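Nickel-dependent hydrogenase large subunit (PDB 3MYR) catalyses the reversible oxidation of H2 as the nickel-iron-bearing large subunit of a heterodimeric hydrogenase, and probably recycles H2 produced by nitrogenase. Local coordinates at residues C64-G69 with L94-Q99; F281-D286 with I482-R487; A71-V76 with F217-V222. All blocks are in the same frame, centred on the assembly; numbering follows the deposited sequence.

Interaction 1. Residues C64-G69 with L94-Q99; sequences CTLVHG and LMIGAQ. With NFV (Ni-Fe oxidized active center), chain N.
Leu66 and Gln99 both hold CG anti to the backbone N (chi1 167° and 170°), and their side chains slide past each other in opposite directions, the leucine reaching toward helix 86-112 and the glutamine back toward the loop that carries Cys64. Leu66 CD1 presses on Met95 CB at 3.4 Å, tight for two carbons. The other branch, CD2, meets Ile96 CG1 at 4.1 Å and Gln99 CB at 4.0 Å. Gln99 then bends at chi2 (60°) and lays its amide along the loop backbone, with CD 3.4 Å from Thr65 O and NE2 3.6 Å from Cys64 CA. These are van der Waals contacts; NE2 donates instead to Asp103 OD2 and weakly to Val63 O, while Thr65 OG1 pairs with His214 N. Replacing Gln99 by an alanine removes the amide, which would probably leave Asp103 without this donor and open a gap beside Cys64 and Thr65. The loop belongs to the active site, since Cys64 SG binds the iron at 2.3 Å, alongside Cys558, and Val67 CG2 lies 3.5 Å from O1 of one of the diatomic ligands on the iron. Leu66 takes the N-cap position of helix 67-80. His205 of helix 203-209 touches both Leu66 and Gln99, and Met483 of strand 476-485 packs on Val67 and Ile96.

Interaction 2. Residues F281-D286 with I482-R487; sequences FLCYGD and IMEAPR. With NFV (Ni-Fe oxidized active center), chain N.
Glu484 and Asp286 join two antiparallel sheets: Glu484 lies on strand 476-485, at one side of a three-stranded sheet, and Asp286 on strand 281-288, which pairs with 300-305. The two segments meet nearly at right angles, so side chains rather than paired backbones make the joint. Glu484 CB starts against Asp286 CB, 3.7 Å away. CG continues over the backbone at Gly285, 3.5 Å from Gly285 N, and a bend at chi2 (-63°) brings the carboxylate round to the amides before it. There OE2 accepts from Gly285 N at 3.0 Å, a fairly straight bond (164°) to the lone pair anti to the other oxygen. Tyr284 N also approaches OE2, at 2.7 Å, but its bond is strongly bent and weak. The second oxygen, OE1, accepts a hydrogen bond from a water at 2.8 Å, which also donates to Leu282 O, and forms a salt bridge with Arg393. Every contact residue is buried, and the two amides together with the arginine would be expected to stabilise the carboxylate's negative charge. Gly285 has a positive phi, which suits glycine, at the break in strand 281-288 whose N-H groups point to OE2. One residue before Met483, Ile482 sets CG2 against Tyr284 CD2 at 3.9 Å. Beyond Glu484 the chain runs through Ala485 and Pro486 to the nickel-iron site, where Arg487 N donates to N2 of a diatomic iron ligand at 2.8 Å. Asp286 returns the grip on Glu484: its OD2 is salt-bridged to Arg74, and its OD1 receives Glu484 N at 2.8 Å and 160°, through the anti lone pair.

Interaction 3. Residues A71-V76 with F217-V222; sequences ASVRAV and FVVGGV
A type II beta turn, Val218 to Gly221, packs its first corner residue, Val219, against Val73 and Val76 of helix 67-80. The two helix valines are three residues apart and so face the turn together, and the backbones approach to 4.8 Å between Val73 CA and Val219 CA. Val76 and Val219 cross at about a right angle. With its CG1 anti to the backbone N (chi1 168°), Val219 meets the helix through both methyls: CG1 touches Val76 CG1 at 3.9 Å, while CG2 fits between the helix residues, 4.0 Å from Val76 CB and likewise 4.0 Å from Val73 CG1. The side chains that meet are all apolar, one of them also resting on a peptide group, and the polar atoms of the turn are served by groups beside it. The turn closes on itself through Gly221 N to Val218 O at 3.3 Å. Gly220 fills the second corner with phi 101°, where a CB would collide with the carbonyl oxygen of Val219. Its N is held by Glu77 OE2, one residue beyond Val76, and Gly221 O by Arg92 of helix 86-112. Phe217 offers only its CB to the helix segment, 4.0 Å from Val73 CG1; its ring leads off toward Leu66 and Met95. The CB of Val218 is directed away from the helix, and Tyr262 of the small subunit packs on this residue, so this loop joins the helix beside the active-site cysteines to the subunit interface. Val73 CG1 makes the most intimate approach: it stands over the face of the peptide joining Val218 and Val219, 3.6 Å from Val218 C and 3.8 Å from Val219 N.

In the fold
All three contacts are buried, but interactions 1 and 2 lie nearer the centre of the chain and both touch the nickel-iron cluster, whereas interaction 3 sits farther out, with the small subunit beside it. Helix 67-80 serves interactions 1 and 3, its start in one and its middle in the other, and Phe217 bridges the two. Interaction 2 relies on carboxylates and backbone amides, interaction 3 on valine methyls packed against one another and against a peptide, and interaction 1 combines aliphatic packing with an amide laid along the loop. Arg74 connects 71-76 to interaction 2, through Asp286 and Ile482 O, while Met483 packs against interaction 1.

Interaction 1. Residues C64-G69 with L94-Q99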
# COMPACT_ATOMS: atom_id res chain seq x y z
N CYS B 64 -0.64 -1.23 0.94
CA CYS B 64 -1.04 -2.40 1.69
C CYS B 64 -0.38 -2.23 3.10
O CYS B 64 0.46 -3.02 3.52
CB CYS B 64 -0.62 -3.73 1.03
SG CYS B 64 1.20 -3.71 0.70
N THR B 65 -0.76 -1.19 3.82
CA THR B 65 -0.29 -1.07 5.19
C THR B 65 -0.89 -2.30 5.94
O THR B 65 -1.71 -3.01 5.33
CB THR B 65 -0.75 0.25 5.81
OG1 THR B 65 -0.11 0.36 7.08
CG2 THR B 65 -2.25 0.30 5.96
N LEU B 66 -0.38 -2.60 7.13
CA LEU B 66 -0.78 -3.78 7.92
C LEU B 66 -0.18 -5.11 7.42
O LEU B 66 0.26 -5.93 8.22
CB LEU B 66 -2.34 -3.82 8.15
CG LEU B 66 -2.95 -5.14 8.68
CD1 LEU B 66 -4.13 -4.87 9.50
CD2 LEU B 66 -3.32 -6.05 7.50
N VAL B 67 -0.16 -5.37 6.11
CA VAL B 67 0.04 -6.78 5.71
C VAL B 67 1.46 -7.29 5.98
O VAL B 67 1.61 -8.46 6.35
CB VAL B 67 -0.29 -7.08 4.20
CG1 VAL B 67 -1.75 -6.60 3.90
CG2 VAL B 67 0.74 -6.39 3.30
N HIS B 68 2.49 -6.43 5.88
CA HIS B 68 3.81 -6.88 6.26
C HIS B 68 3.99 -6.96 7.78
O HIS B 68 4.85 -7.68 8.21
CB HIS B 68 4.90 -5.99 5.63
CG HIS B 68 4.94 -6.09 4.12
ND1 HIS B 68 5.49 -7.16 3.47
CD2 HIS B 68 4.50 -5.26 3.15
CE1 HIS B 68 5.34 -7.01 2.16
NE2 HIS B 68 4.75 -5.85 1.94
N GLY B 69 3.30 -6.09 8.56
CA GLY B 69 3.29 -6.24 9.99
C GLY B 69 2.75 -7.63 10.34
O GLY B 69 3.32 -8.33 11.14
N LEU B 94 -10.16 -9.30 11.64
CA LEU B 94 -10.93 -8.08 11.42
C LEU B 94 -10.11 -6.96 10.76
O LEU B 94 -10.55 -6.28 9.80
CB LEU B 94 -11.50 -7.60 12.76
CG LEU B 94 -12.71 -8.40 13.28
CD1 LEU B 94 -12.94 -8.13 14.79
CD2 LEU B 94 -13.99 -8.03 12.46
N MET B 95 -8.88 -6.76 11.24
CA MET B 95 -8.01 -5.71 10.68
C MET B 95 -7.62 -6.10 9.26
O MET B 95 -7.53 -5.24 8.38
CB MET B 95 -6.76 -5.56 11.56
CG MET B 95 -7.08 -4.96 12.93
SD MET B 95 -5.60 -4.79 13.99
CE MET B 95 -4.57 -6.23 13.64
N ILE B 96 -7.36 -7.39 9.01
CA ILE B 96 -7.04 -7.82 7.65
C ILE B 96 -8.22 -7.58 6.72
O ILE B 96 -8.07 -6.99 5.66
CB ILE B 96 -6.60 -9.32 7.57
CG1 ILE B 96 -5.29 -9.50 8.30
CG2 ILE B 96 -6.57 -9.89 6.06
CD1 ILE B 96 -5.03 -11.02 8.66
N GLY B 97 -9.41 -7.98 7.13
CA GLY B 97 -10.63 -7.75 6.29
C GLY B 97 -10.80 -6.24 6.05
O GLY B 97 -11.03 -5.82 4.91
N ALA B 98 -10.64 -5.42 7.08
CA ALA B 98 -10.79 -3.94 6.91
C ALA B 98 -9.78 -3.45 5.90
O ALA B 98 -10.07 -2.51 5.12
CB ALA B 98 -10.58 -3.17 8.24
N GLN B 99 -8.57 -4.04 5.91
CA GLN B 99 -7.52 -3.56 4.97
C GLN B 99 -7.89 -3.92 3.49
O GLN B 99 -7.66 -3.14 2.55
CB GLN B 99 -6.16 -4.19 5.34
CG GLN B 99 -5.06 -3.93 4.28
CD GLN B 99 -4.81 -2.41 4.07
OE1 GLN B 99 -4.94 -1.64 4.99
NE2 GLN B 99 -4.44 -2.00 2.83
FE NFV N . 1.58 -5.25 -0.97
NI NFV N . 2.09 -2.30 -1.32
C1 NFV N . 2.00 -6.54 -0.17
O1 NFV N . 2.27 -7.59 0.43
C2 NFV N . -0.21 -5.92 -1.03
N2 NFV N . -1.31 -6.34 -1.04
C3 NFV N . 2.01 -6.03 -2.64
N3 NFV N . 2.30 -6.51 -3.66
O4 NFV N . 0.94 -3.65 -1.96

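Interaction 2. Residues F281-D286 with I482-R487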
# COMPACT_ATOMS: atom_id res chain seq x y z
N PHE B 281 -1.73 -20.31 -10.84
CA PHE B 281 -2.14 -19.39 -9.77
C PHE B 281 -1.68 -19.95 -8.44
O PHE B 281 -1.73 -21.13 -8.25
CB PHE B 281 -3.65 -19.19 -9.78
CG PHE B 281 -4.12 -18.62 -11.06
CD1 PHE B 281 -4.33 -19.47 -12.15
CD2 PHE B 281 -4.25 -17.22 -11.21
CE1 PHE B 281 -4.71 -18.93 -13.44
CE2 PHE B 281 -4.63 -16.68 -12.46
CZ PHE B 281 -4.79 -17.54 -13.59
N LEU B 282 -1.25 -19.09 -7.52
CA LEU B 282 -0.75 -19.58 -6.27
C LEU B 282 -1.40 -18.81 -5.10
O LEU B 282 -1.45 -17.56 -5.12
CB LEU B 282 0.79 -19.40 -6.29
CG LEU B 282 1.56 -19.55 -4.98
CD1 LEU B 282 1.61 -21.06 -4.64
CD2 LEU B 282 2.95 -18.98 -5.14
N CYS B 283 -1.81 -19.58 -4.07
CA CYS B 283 -2.30 -19.04 -2.81
C CYS B 283 -1.61 -19.72 -1.64
O CYS B 283 -1.53 -20.93 -1.60
CB CYS B 283 -3.79 -19.31 -2.63
SG CYS B 283 -4.78 -18.53 -3.91
N TYR B 284 -1.23 -18.93 -0.64
CA TYR B 284 -0.84 -19.51 0.64
C TYR B 284 -2.05 -19.70 1.54
O TYR B 284 -1.96 -20.46 2.53
CB TYR B 284 0.20 -18.65 1.34
CG TYR B 284 1.46 -18.35 0.56
CD1 TYR B 284 1.93 -19.23 -0.44
CD2 TYR B 284 2.26 -17.22 0.91
CE1 TYR B 284 3.15 -18.96 -1.12
CE2 TYR B 284 3.52 -16.93 0.20
CZ TYR B 284 3.90 -17.79 -0.84
OH TYR B 284 5.08 -17.49 -1.52
N GLY B 285 -3.15 -18.98 1.26
CA GLY B 285 -4.34 -19.07 2.12
C GLY B 285 -4.23 -18.16 3.36
O GLY B 285 -3.14 -17.65 3.69
N ASP B 286 -5.36 -17.91 4.03
CA ASP B 286 -5.37 -17.01 5.18
C ASP B 286 -6.73 -17.03 5.88
O ASP B 286 -7.68 -17.60 5.35
CB ASP B 286 -5.08 -15.57 4.73
CG ASP B 286 -4.38 -14.75 5.83
OD1 ASP B 286 -3.59 -13.85 5.49
OD2 ASP B 286 -4.66 -14.97 7.04
N ILE B 482 3.08 -16.33 6.68
CA ILE B 482 2.35 -16.25 5.42
C ILE B 482 1.11 -15.40 5.60
O ILE B 482 0.60 -15.18 6.71
CB ILE B 482 1.97 -17.66 4.81
CG1 ILE B 482 1.14 -18.47 5.78
CG2 ILE B 482 3.17 -18.46 4.54
CD1 ILE B 482 -0.46 -18.18 5.71
N MET B 483 0.64 -14.87 4.49
CA MET B 483 -0.56 -14.05 4.54
C MET B 483 -1.10 -13.97 3.10
O MET B 483 -0.32 -14.12 2.16
CB MET B 483 -0.21 -12.67 5.05
CG MET B 483 -1.07 -11.64 4.39
SD MET B 483 -1.21 -10.35 5.52
CE MET B 483 -2.95 -9.94 5.41
N GLU B 484 -2.40 -13.77 2.94
CA GLU B 484 -2.95 -13.43 1.62
C GLU B 484 -3.16 -11.93 1.72
O GLU B 484 -4.07 -11.49 2.42
CB GLU B 484 -4.28 -14.16 1.37
CG GLU B 484 -4.15 -15.64 0.81
CD GLU B 484 -3.47 -15.76 -0.61
OE1 GLU B 484 -3.58 -14.84 -1.49
OE2 GLU B 484 -2.84 -16.83 -0.84
N ALA B 485 -2.26 -11.15 1.14
CA ALA B 485 -2.37 -9.69 1.17
C ALA B 485 -3.35 -9.32 0.03
O ALA B 485 -3.62 -10.16 -0.83
CB ALA B 485 -0.98 -9.07 0.91
N PRO B 486 -3.96 -8.11 0.05
CA PRO B 486 -4.85 -7.77 -1.10
C PRO B 486 -4.28 -8.03 -2.52
O PRO B 486 -5.06 -8.33 -3.42
CB PRO B 486 -5.11 -6.26 -0.92
CG PRO B 486 -5.02 -6.10 0.58
CD PRO B 486 -3.84 -6.98 1.01
N ARG B 487 -2.96 -7.94 -2.72
CA ARG B 487 -2.39 -8.24 -4.02
C ARG B 487 -1.98 -9.69 -4.22
O ARG B 487 -1.69 -10.08 -5.32
CB ARG B 487 -1.26 -7.26 -4.37
CG ARG B 487 -1.81 -5.85 -4.57
CD ARG B 487 -0.77 -4.73 -4.34
NE ARG B 487 -1.51 -3.45 -4.38
CZ ARG B 487 -2.24 -2.94 -3.38
NH1 ARG B 487 -2.38 -3.49 -2.15
NH2 ARG B 487 -2.97 -1.92 -3.65
FE NFV N . 1.58 -5.25 -0.97
NI NFV N . 2.09 -2.30 -1.32
C1 NFV N . 2.00 -6.54 -0.17
O1 NFV N . 2.27 -7.59 0.43
C2 NFV N . -0.21 -5.92 -1.03
N2 NFV N . -1.31 -6.34 -1.04
C3 NFV N . 2.01 -6.03 -2.64
N3 NFV N . 2.30 -6.51 -3.66
O4 NFV N . 0.94 -3.65 -1.96
O HOH W 1 -2.46 -15.39 -3.98

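Interaction 3. Residues A71-V76 with F217-V222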
# COMPACT_ATOMS: atom_id res chain seq x y z
N ALA B 71 2.51 -10.43 8.41
CA ALA B 71 3.39 -11.51 7.94
C ALA B 71 4.64 -11.61 8.85
O ALA B 71 5.09 -12.71 9.18
CB ALA B 71 3.82 -11.23 6.50
N SER B 72 5.15 -10.44 9.28
CA SER B 72 6.31 -10.40 10.14
C SER B 72 6.09 -11.03 11.50
O SER B 72 6.87 -11.88 11.92
CB SER B 72 6.85 -8.97 10.32
OG SER B 72 8.05 -9.01 11.03
N VAL B 73 5.01 -10.67 12.19
CA VAL B 73 4.83 -11.20 13.58
C VAL B 73 4.48 -12.69 13.41
O VAL B 73 4.84 -13.52 14.25
CB VAL B 73 3.70 -10.46 14.40
CG1 VAL B 73 4.12 -8.99 14.72
CG2 VAL B 73 2.40 -10.46 13.62
N ARG B 74 3.76 -13.05 12.35
CA ARG B 74 3.48 -14.49 12.08
C ARG B 74 4.78 -15.29 11.82
O ARG B 74 4.86 -16.47 12.18
CB ARG B 74 2.58 -14.68 10.87
CG ARG B 74 1.10 -14.42 11.16
CD ARG B 74 0.24 -14.56 9.90
NE ARG B 74 -1.19 -14.32 10.18
CZ ARG B 74 -2.14 -14.31 9.26
NH1 ARG B 74 -1.82 -14.51 7.99
NH2 ARG B 74 -3.42 -14.05 9.58
N ALA B 75 5.78 -14.64 11.19
CA ALA B 75 7.05 -15.33 10.89
C ALA B 75 7.75 -15.63 12.19
O ALA B 75 8.27 -16.76 12.39
CB ALA B 75 7.99 -14.43 9.96
N VAL B 76 7.80 -14.61 13.06
CA VAL B 76 8.37 -14.79 14.39
C VAL B 76 7.61 -15.83 15.27
O VAL B 76 8.24 -16.72 15.88
CB VAL B 76 8.58 -13.47 15.18
CG1 VAL B 76 9.34 -13.80 16.51
CG2 VAL B 76 9.42 -12.45 14.31
N PHE B 217 1.58 -3.63 15.81
CA PHE B 217 1.39 -5.07 15.98
C PHE B 217 2.31 -5.52 17.09
O PHE B 217 3.15 -4.78 17.50
CB PHE B 217 1.72 -5.83 14.70
CG PHE B 217 0.81 -5.50 13.59
CD1 PHE B 217 -0.41 -6.15 13.47
CD2 PHE B 217 1.09 -4.38 12.78
CE1 PHE B 217 -1.35 -5.70 12.53
CE2 PHE B 217 0.22 -3.96 11.79
CZ PHE B 217 -1.01 -4.61 11.66
N VAL B 218 2.07 -6.68 17.68
CA VAL B 218 3.12 -7.27 18.51
C VAL B 218 3.25 -8.75 18.24
O VAL B 218 2.24 -9.46 17.98
CB VAL B 218 2.91 -7.15 20.04
CG1 VAL B 218 3.30 -5.88 20.49
CG2 VAL B 218 1.47 -7.44 20.42
N VAL B 219 4.46 -9.25 18.45
CA VAL B 219 4.67 -10.67 18.32
C VAL B 219 3.99 -11.36 19.52
O VAL B 219 4.33 -11.06 20.66
CB VAL B 219 6.18 -11.00 18.44
CG1 VAL B 219 6.33 -12.58 18.63
CG2 VAL B 219 6.88 -10.49 17.21
N GLY B 220 3.12 -12.33 19.26
CA GLY B 220 2.46 -13.00 20.36
C GLY B 220 1.03 -12.54 20.62
O GLY B 220 0.36 -13.09 21.49
N GLY B 221 0.53 -11.53 19.90
CA GLY B 221 -0.89 -11.13 20.10
C GLY B 221 -1.20 -9.81 19.45
O GLY B 221 -0.66 -9.56 18.36
N VAL B 222 -2.05 -8.98 20.07
CA VAL B 222 -2.28 -7.60 19.63
C VAL B 222 -1.97 -6.68 20.79
O VAL B 222 -2.05 -7.11 21.96
CB VAL B 222 -3.73 -7.38 19.10
CG1 VAL B 222 -3.96 -8.28 17.84
CG2 VAL B 222 -4.81 -7.73 20.25